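Long-range contacts in amidase (Bacillus anthracis, PDB 5EWQ), which probably hydrolyses carboxylic acid amides to the acid and ammonia, as an enzyme of the amidase signature family: residues G316-V321 against D446-I451; Q235-G240 against A468-Y473; G240-L245 against L458-G463. One frame throughout, in Å; residues are numbered along the deposited sequence.

Contact 1: residues G316-V321 against D446-I451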
loop_
_atom_site.group_PDB
_atom_site.type_symbol
_atom_site.label_atom_id
_atom_site.label_comp_id
_atom_site.label_asym_id
_atom_site.label_seq_id
_atom_site.Cartn_x
_atom_site.Cartn_y
_atom_site.Cartn_z
ATOM N N GLY A 316 9.466 -4.204 -21.819
ATOM C CA GLY A 316 8.622 -3.526 -22.785
ATOM C C GLY A 316 8.033 -2.247 -22.225
ATOM O O GLY A 316 7.332 -2.264 -21.214
ATOM N N LEU A 317 8.316 -1.133 -22.891
ATOM C CA LEU A 317 7.853 0.173 -22.435
ATOM C C LEU A 317 6.374 0.390 -22.739
ATOM O O LEU A 317 5.901 0.070 -23.830
ATOM C CB LEU A 317 8.683 1.289 -23.073
ATOM C CG LEU A 317 9.986 1.703 -22.384
ATOM C CD1 LEU A 317 10.990 0.561 -22.324
ATOM C CD2 LEU A 317 10.586 2.903 -23.095
ATOM N N LEU A 318 5.651 0.935 -21.766
ATOM C CA LEU A 318 4.236 1.241 -21.939
ATOM C C LEU A 318 4.020 2.746 -22.051
ATOM O O LEU A 318 2.900 3.236 -21.917
ATOM C CB LEU A 318 3.416 0.673 -20.779
ATOM C CG LEU A 318 3.525 -0.837 -20.568
ATOM C CD1 LEU A 318 2.582 -1.300 -19.468
ATOM C CD2 LEU A 318 3.250 -1.574 -21.868
ATOM N N PHE A 319 5.107 3.472 -22.294
ATOM C CA PHE A 319 5.044 4.920 -22.447
ATOM C C PHE A 319 5.976 5.388 -23.557
ATOM O O PHE A 319 6.963 4.724 -23.873
ATOM C CB PHE A 319 5.398 5.620 -21.130
ATOM C CG PHE A 319 6.813 5.385 -20.675
ATOM C CD1 PHE A 319 7.128 4.294 -19.880
ATOM C CD2 PHE A 319 7.827 6.261 -21.032
ATOM C CE1 PHE A 319 8.427 4.079 -19.457
ATOM C CE2 PHE A 319 9.127 6.049 -20.613
ATOM C CZ PHE A 319 9.427 4.957 -19.825
ATOM N N SER A 320 5.658 6.538 -24.143
ATOM C CA SER A 320 6.494 7.126 -25.182
ATOM C C SER A 320 6.998 8.499 -24.752
ATOM O O SER A 320 6.214 9.363 -24.361
ATOM C CB SER A 320 5.724 7.228 -26.499
ATOM O OG SER A 320 4.496 7.911 -26.318
ATOM N N VAL A 321 8.312 8.689 -24.827
ATOM C CA VAL A 321 8.942 9.930 -24.388
ATOM C C VAL A 321 8.547 11.110 -25.273
ATOM O O VAL A 321 8.303 12.212 -24.781
ATOM C CB VAL A 321 10.480 9.798 -24.376
ATOM C CG1 VAL A 321 11.126 11.091 -23.899
ATOM C CG2 VAL A 321 10.902 8.635 -23.496
ATOM N N ASP A 446 10.448 -9.940 -20.302
ATOM C CA ASP A 446 10.519 -10.293 -18.889
ATOM C C ASP A 446 9.578 -9.446 -18.037
ATOM O O ASP A 446 9.007 -9.936 -17.061
ATOM C CB ASP A 446 11.955 -10.157 -18.380
ATOM C CG ASP A 446 12.867 -11.240 -18.922
ATOM O OD1 ASP A 446 12.457 -12.421 -18.914
ATOM O OD2 ASP A 446 13.988 -10.913 -19.363
ATOM N N ALA A 447 9.415 -8.179 -18.408
ATOM C CA ALA A 447 8.554 -7.273 -17.655
ATOM C C ALA A 447 8.111 -6.076 -18.488
ATOM O O ALA A 447 8.694 -5.780 -19.531
ATOM C CB ALA A 447 9.265 -6.798 -16.395
ATOM N N LEU A 448 7.073 -5.394 -18.016
ATOM C CA LEU A 448 6.564 -4.191 -18.666
ATOM C C LEU A 448 6.587 -3.015 -17.695
ATOM O O LEU A 448 6.107 -3.127 -16.568
ATOM C CB LEU A 448 5.141 -4.417 -19.185
ATOM C CG LEU A 448 4.947 -4.755 -20.665
ATOM C CD1 LEU A 448 5.859 -5.887 -21.102
ATOM C CD2 LEU A 448 3.493 -5.110 -20.936
ATOM N N VAL A 449 7.143 -1.889 -18.131
ATOM C CA VAL A 449 7.240 -0.713 -17.272
ATOM C C VAL A 449 6.287 0.392 -17.735
ATOM O O VAL A 449 6.077 0.590 -18.932
ATOM C CB VAL A 449 8.693 -0.174 -17.219
ATOM C CG1 VAL A 449 9.135 0.342 -18.582
ATOM C CG2 VAL A 449 8.832 0.909 -16.156
HETATM N N MSE A 450 5.697 1.097 -16.775
HETATM C CA MSE A 450 4.757 2.170 -17.075
HETATM C C MSE A 450 5.069 3.413 -16.250
HETATM O O MSE A 450 5.832 3.351 -15.285
HETATM C CB MSE A 450 3.322 1.717 -16.805
HETATM C CG MSE A 450 2.872 1.945 -15.370
HETATM SE SE MSE A 450 1.144 1.149 -14.957
HETATM C CE MSE A 450 1.734 -0.686 -14.690
ATOM N N ILE A 451 4.478 4.539 -16.634
ATOM C CA ILE A 451 4.582 5.762 -15.848
ATOM C C ILE A 451 3.342 5.924 -14.975
ATOM O O ILE A 451 2.223 5.975 -15.484
ATOM C CB ILE A 451 4.749 7.005 -16.741
ATOM C CG1 ILE A 451 6.060 6.925 -17.525
ATOM C CG2 ILE A 451 4.711 8.272 -15.903
ATOM C CD1 ILE A 451 6.339 8.147 -18.372
#

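Contact 2: residues Q235-G240 against A468-Y473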
loop_
_atom_site.group_PDB
_atom_site.type_symbol
_atom_site.label_atom_id
_atom_site.label_comp_id
_atom_site.label_asym_id
_atom_site.label_seq_id
_atom_site.Cartn_x
_atom_site.Cartn_y
_atom_site.Cartn_z
ATOM N N GLN A 235 3.102 8.389 -6.589
ATOM C CA GLN A 235 2.760 9.788 -6.363
ATOM C C GLN A 235 3.485 10.359 -5.145
ATOM O O GLN A 235 3.558 11.575 -4.966
ATOM C CB GLN A 235 1.244 9.937 -6.201
ATOM C CG GLN A 235 0.734 11.369 -6.265
ATOM C CD GLN A 235 0.966 12.021 -7.615
ATOM O OE1 GLN A 235 1.153 11.342 -8.626
ATOM N NE2 GLN A 235 0.956 13.348 -7.636
ATOM N N GLN A 236 4.026 9.477 -4.311
ATOM C CA GLN A 236 4.729 9.906 -3.108
ATOM C C GLN A 236 6.146 9.340 -3.059
ATOM O O GLN A 236 6.766 9.284 -1.996
ATOM C CB GLN A 236 3.946 9.498 -1.861
ATOM C CG GLN A 236 2.521 10.036 -1.837
ATOM C CD GLN A 236 1.816 9.769 -0.527
ATOM O OE1 GLN A 236 2.442 9.730 0.530
ATOM N NE2 GLN A 236 0.502 9.582 -0.588
ATOM N N SER A 237 6.638 8.915 -4.220
ATOM C CA SER A 237 8.024 8.482 -4.394
ATOM C C SER A 237 8.449 7.370 -3.434
ATOM O O SER A 237 9.464 7.491 -2.749
ATOM C CB SER A 237 8.967 9.679 -4.242
ATOM O OG SER A 237 10.300 9.327 -4.568
ATOM N N VAL A 238 7.672 6.293 -3.385
ATOM C CA VAL A 238 8.035 5.123 -2.588
ATOM C C VAL A 238 7.775 3.841 -3.371
ATOM O O VAL A 238 7.150 3.867 -4.431
ATOM C CB VAL A 238 7.260 5.067 -1.251
ATOM C CG1 VAL A 238 7.722 6.172 -0.313
ATOM C CG2 VAL A 238 5.765 5.151 -1.493
ATOM N N VAL A 239 8.258 2.722 -2.842
ATOM C CA VAL A 239 8.099 1.429 -3.499
ATOM C C VAL A 239 6.802 0.750 -3.072
ATOM O O VAL A 239 6.487 0.687 -1.885
ATOM C CB VAL A 239 9.291 0.496 -3.195
ATOM C CG1 VAL A 239 9.088 -0.865 -3.846
ATOM C CG2 VAL A 239 10.592 1.128 -3.663
ATOM N N GLY A 240 6.052 0.248 -4.048
ATOM C CA GLY A 240 4.809 -0.452 -3.777
ATOM C C GLY A 240 4.636 -1.672 -4.661
ATOM O O GLY A 240 4.865 -1.611 -5.869
ATOM N N ALA A 468 6.037 -0.831 -8.115
ATOM C CA ALA A 468 6.279 0.595 -8.309
ATOM C C ALA A 468 7.635 1.013 -7.748
ATOM O O ALA A 468 7.960 0.714 -6.600
ATOM C CB ALA A 468 5.169 1.408 -7.667
ATOM N N VAL A 469 8.423 1.704 -8.566
ATOM C CA VAL A 469 9.744 2.178 -8.162
ATOM C C VAL A 469 9.900 3.655 -8.522
ATOM O O VAL A 469 9.605 4.050 -9.650
ATOM C CB VAL A 469 10.872 1.357 -8.834
ATOM C CG1 VAL A 469 12.240 1.891 -8.439
ATOM C CG2 VAL A 469 10.751 -0.117 -8.477
ATOM N N PRO A 470 10.351 4.477 -7.556
ATOM C CA PRO A 470 10.562 5.917 -7.758
ATOM C C PRO A 470 11.385 6.232 -9.006
ATOM O O PRO A 470 12.551 5.843 -9.093
ATOM C CB PRO A 470 11.314 6.337 -6.492
ATOM C CG PRO A 470 10.845 5.380 -5.457
ATOM C CD PRO A 470 10.636 4.070 -6.168
ATOM N N ALA A 471 10.777 6.933 -9.957
ATOM C CA ALA A 471 11.429 7.223 -11.229
ATOM C C ALA A 471 11.961 8.652 -11.292
ATOM O O ALA A 471 12.628 9.029 -12.254
ATOM C CB ALA A 471 10.468 6.970 -12.379
ATOM N N GLY A 472 11.662 9.445 -10.267
ATOM C CA GLY A 472 12.158 10.807 -10.202
ATOM C C GLY A 472 11.086 11.845 -9.943
ATOM O O GLY A 472 10.039 11.546 -9.370
ATOM N N TYR A 473 11.355 13.076 -10.367
ATOM C CA TYR A 473 10.446 14.192 -10.138
ATOM C C TYR A 473 10.401 15.103 -11.360
ATOM O O TYR A 473 11.436 15.401 -11.958
ATOM C CB TYR A 473 10.873 14.987 -8.899
ATOM C CG TYR A 473 11.186 14.124 -7.695
ATOM C CD1 TYR A 473 10.188 13.754 -6.802
ATOM C CD2 TYR A 473 12.478 13.676 -7.454
ATOM C CE1 TYR A 473 10.470 12.964 -5.703
ATOM C CE2 TYR A 473 12.769 12.886 -6.359
ATOM C CZ TYR A 473 11.762 12.534 -5.486
ATOM O OH TYR A 473 12.046 11.747 -4.393
#

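Contact 3: residues G240-L245 against L458-G463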
loop_
_atom_site.group_PDB
_atom_site.type_symbol
_atom_site.label_atom_id
_atom_site.label_comp_id
_atom_site.label_asym_id
_atom_site.label_seq_id
_atom_site.Cartn_x
_atom_site.Cartn_y
_atom_site.Cartn_z
ATOM N N GLY A 240 6.052 0.248 -4.048
ATOM C CA GLY A 240 4.809 -0.452 -3.777
ATOM C C GLY A 240 4.636 -1.672 -4.661
ATOM O O GLY A 240 4.865 -1.611 -5.869
ATOM N N LEU A 241 4.227 -2.785 -4.060
ATOM C CA LEU A 241 4.053 -4.030 -4.801
ATOM C C LEU A 241 2.635 -4.578 -4.705
ATOM O O LEU A 241 2.082 -4.704 -3.615
ATOM C CB LEU A 241 5.034 -5.095 -4.301
ATOM C CG LEU A 241 4.803 -6.502 -4.862
ATOM C CD1 LEU A 241 5.482 -6.678 -6.214
ATOM C CD2 LEU A 241 5.256 -7.576 -3.884
ATOM N N ARG A 242 2.049 -4.896 -5.856
ATOM C CA ARG A 242 0.814 -5.668 -5.893
ATOM C C ARG A 242 1.151 -7.119 -6.201
ATOM O O ARG A 242 1.648 -7.422 -7.282
ATOM C CB ARG A 242 -0.160 -5.120 -6.937
ATOM C CG ARG A 242 -1.368 -6.021 -7.165
ATOM C CD ARG A 242 -2.163 -5.613 -8.395
ATOM N NE ARG A 242 -3.218 -6.574 -8.703
ATOM C CZ ARG A 242 -4.475 -6.465 -8.282
ATOM N NH1 ARG A 242 -4.840 -5.431 -7.539
ATOM N NH2 ARG A 242 -5.368 -7.388 -8.608
ATOM N N PRO A 243 0.890 -8.022 -5.247
ATOM C CA PRO A 243 1.212 -9.438 -5.449
ATOM C C PRO A 243 0.243 -10.117 -6.411
ATOM O O PRO A 243 -0.776 -9.530 -6.776
ATOM C CB PRO A 243 1.086 -10.025 -4.043
ATOM C CG PRO A 243 0.074 -9.160 -3.380
ATOM C CD PRO A 243 0.287 -7.774 -3.926
ATOM N N SER A 244 0.566 -11.339 -6.819
ATOM C CA SER A 244 -0.321 -12.112 -7.679
ATOM C C SER A 244 -1.584 -12.489 -6.915
ATOM O O SER A 244 -1.530 -12.776 -5.720
ATOM C CB SER A 244 0.382 -13.369 -8.196
ATOM O OG SER A 244 1.585 -13.042 -8.867
ATOM N N LEU A 245 -2.720 -12.478 -7.607
ATOM C CA LEU A 245 -3.990 -12.840 -6.986
ATOM C C LEU A 245 -3.968 -14.290 -6.519
ATOM O O LEU A 245 -4.229 -15.210 -7.293
ATOM C CB LEU A 245 -5.150 -12.610 -7.955
ATOM C CG LEU A 245 -5.508 -11.147 -8.225
ATOM C CD1 LEU A 245 -6.687 -11.044 -9.179
ATOM C CD2 LEU A 245 -5.803 -10.419 -6.922
ATOM N N LEU A 458 -5.401 -3.816 -16.777
ATOM C CA LEU A 458 -5.184 -5.158 -17.308
ATOM C C LEU A 458 -4.460 -6.066 -16.319
ATOM O O LEU A 458 -4.874 -7.204 -16.094
ATOM C CB LEU A 458 -4.399 -5.086 -18.618
ATOM C CG LEU A 458 -5.012 -4.210 -19.712
ATOM C CD1 LEU A 458 -4.189 -4.284 -20.986
ATOM C CD2 LEU A 458 -6.452 -4.614 -19.980
ATOM N N SER A 459 -3.379 -5.563 -15.732
ATOM C CA SER A 459 -2.557 -6.361 -14.828
ATOM C C SER A 459 -3.282 -6.699 -13.527
ATOM O O SER A 459 -2.990 -7.713 -12.892
ATOM C CB SER A 459 -1.246 -5.631 -14.521
ATOM O OG SER A 459 -1.488 -4.350 -13.967
ATOM N N ALA A 460 -4.225 -5.848 -13.134
ATOM C CA ALA A 460 -4.984 -6.066 -11.907
ATOM C C ALA A 460 -6.022 -7.169 -12.093
ATOM O O ALA A 460 -6.181 -8.034 -11.231
ATOM C CB ALA A 460 -5.656 -4.775 -11.464
ATOM N N VAL A 461 -6.723 -7.133 -13.221
ATOM C CA VAL A 461 -7.747 -8.127 -13.524
ATOM C C VAL A 461 -7.122 -9.490 -13.810
ATOM O O VAL A 461 -7.611 -10.521 -13.346
ATOM C CB VAL A 461 -8.609 -7.694 -14.728
ATOM C CG1 VAL A 461 -9.561 -8.806 -15.140
ATOM C CG2 VAL A 461 -9.378 -6.425 -14.397
ATOM N N ALA A 462 -6.030 -9.485 -14.567
ATOM C CA ALA A 462 -5.348 -10.719 -14.939
ATOM C C ALA A 462 -4.639 -11.354 -13.744
ATOM O O ALA A 462 -4.298 -12.537 -13.772
ATOM C CB ALA A 462 -4.359 -10.454 -16.062
ATOM N N GLY A 463 -4.418 -10.565 -12.699
ATOM C CA GLY A 463 -3.802 -11.066 -11.484
ATOM C C GLY A 463 -2.287 -11.025 -11.514
ATOM O O GLY A 463 -1.624 -11.585 -10.641
#

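Contact 1: residues G316-V321 against D446-I451
The ring of Phe319 carries Ile451 over one face, its CG1 3.6 Å above the ring plane and offset toward the rim. The approach qualifies as a CH-pi contact, Ile451 CG1 lying 3.8 Å from the Phe319 ring centroid and 22° off the normal, while Ile451 CD1 reaches Phe319 CD2. Val449 CG1 and Met450 CA come to the ring obliquely, the former 3.9 Å from Phe319 CE1. With CG between the backbone N and the carbonyl carbon (chi1 64°), Phe319 swings its ring toward strand 447-451, one face against Ile451. The backbones carry a parallel strand pairing near one border of the large mixed sheet of the amidase fold, where 447-451 adjoins 314-317. Gly316 N bonds to Ala447 O and Val449 N to Gly316 O, and the ladder persists past the strand's end as Leu318 N meets Val449 O at 2.9 Å. Leu317 and Val449 share a face of the sheet and lie side by side, Leu317 CG to Val449 CG1 4.1 Å; helix 329-341 touches Leu317, Phe319 and Ile451. On the other face, where Leu448 points, Leu318 CD2 lies 3.7 Å from Leu448 CD2, the two side chains crossing at about a right angle.

Contact 2: residues Q235-G240 against A468-Y473
Gly240 and Ala468 form an antiparallel hydrogen-bonded pair, 4.9 Å between CA atoms, in which Ala468 N reaches Gly240 O at 2.7 Å with a nearly straight N-H...O angle of 176°, and Gly240 N returns a longer bond to Ala468 O at 3.2 Å. The same Ala468 oxygen also receives a CA-H...O contact from Val239, with Val239 CA 3.2 Å from Ala468 O. Beyond this pair, side chains replace the ladder. Pro470, which as a proline has no N-H to offer, points its ring at segment 235-240: CG rests against the Ser237 carbonyl group, Pro470 CB comes 3.7 Å from Ser237 OG, and Pro470 CD meets Val239 CG2 at 3.9 Å. Val239 and Pro470 cross at about a right angle. Farther along, Ser237 places OG anti to its own N (chi1 -173°), and from there Ser237 OG donates a hydrogen bond to Tyr473 OH, 3.0 Å; the phenol oxygen is bonded as well to the backbone N of Lys509. Ala471 and Gly472 both face Val480 of the neighbouring strand, a classic beta bulge just before Tyr473. The contact thus joins two central strands of the mixed sheet, 239-242 and 466-473. Because Tyr473 OH takes hydrogen bonds from both Ser237 OG and Lys509 N, its polar end is held at two points, and the loop leading into strand 239-242 is tied through it to the C-terminal part of the chain.

Contact 3: residues G240-L245 against L458-G463
Arg242 sets out from a CB directed at helix 457-462, with CG anti to the backbone N (chi1 171°); the extended run from CG to NE carries the guanidinium out to the helix, where Ala460 CA lies over one face, 3.3 Å above the plane and toward the rim. There Arg242 NE lies 3.7 Å from Ala460 CA, and Arg242 CZ stands 3.8 Å from Ala460 CB. At the tip, Arg242 NH1 passes 4.1 Å from Ala460 CB and has a long, weak ion pair with Glu224, while NH2 is hydrogen-bonded to the carbonyl oxygen of Leu260. The contact lies where strand 239-242 of the mixed sheet runs out into a loop and helix 457-462 ends, and Gly463, with a positive phi of 87°, is the first residue to leave the helical conformation. That turn sends the Gly463 carbonyl to the loop: Leu245 N makes a weak hydrogen bond to Gly463 O at 3.3 Å, and Ser244 CA offers the same oxygen a CA-H...O contact. Leu245 lays its side chain along the glycine, Leu245 CG being 3.7 Å from Gly463 CA, and extends Leu245 CD1 to Ala460 O, also at 3.7 Å.

How the contacts relate
All three contacts are buried and serve the same mixed sheet, yet they sit apart, their centres 15 to 17 Å from one another. The centre of contact 1 is about 22 Å from the centre of the chain, near a sheet border; those of contacts 2 and 3 are about 12 and 13 Å from it. Contacts 2 and 3 both use strand 239-242 and share Gly240: one binds its beginning to strand 466-473, the other its far end to helix 457-462, the element before that strand in the chain. Chemistry follows place. Contact 1 is parallel pairing with apolar side-chain packing, contact 2 mixes antiparallel bonds with a hydroxyl pair, and contact 3 sets an arginine and a loop against a helix terminus.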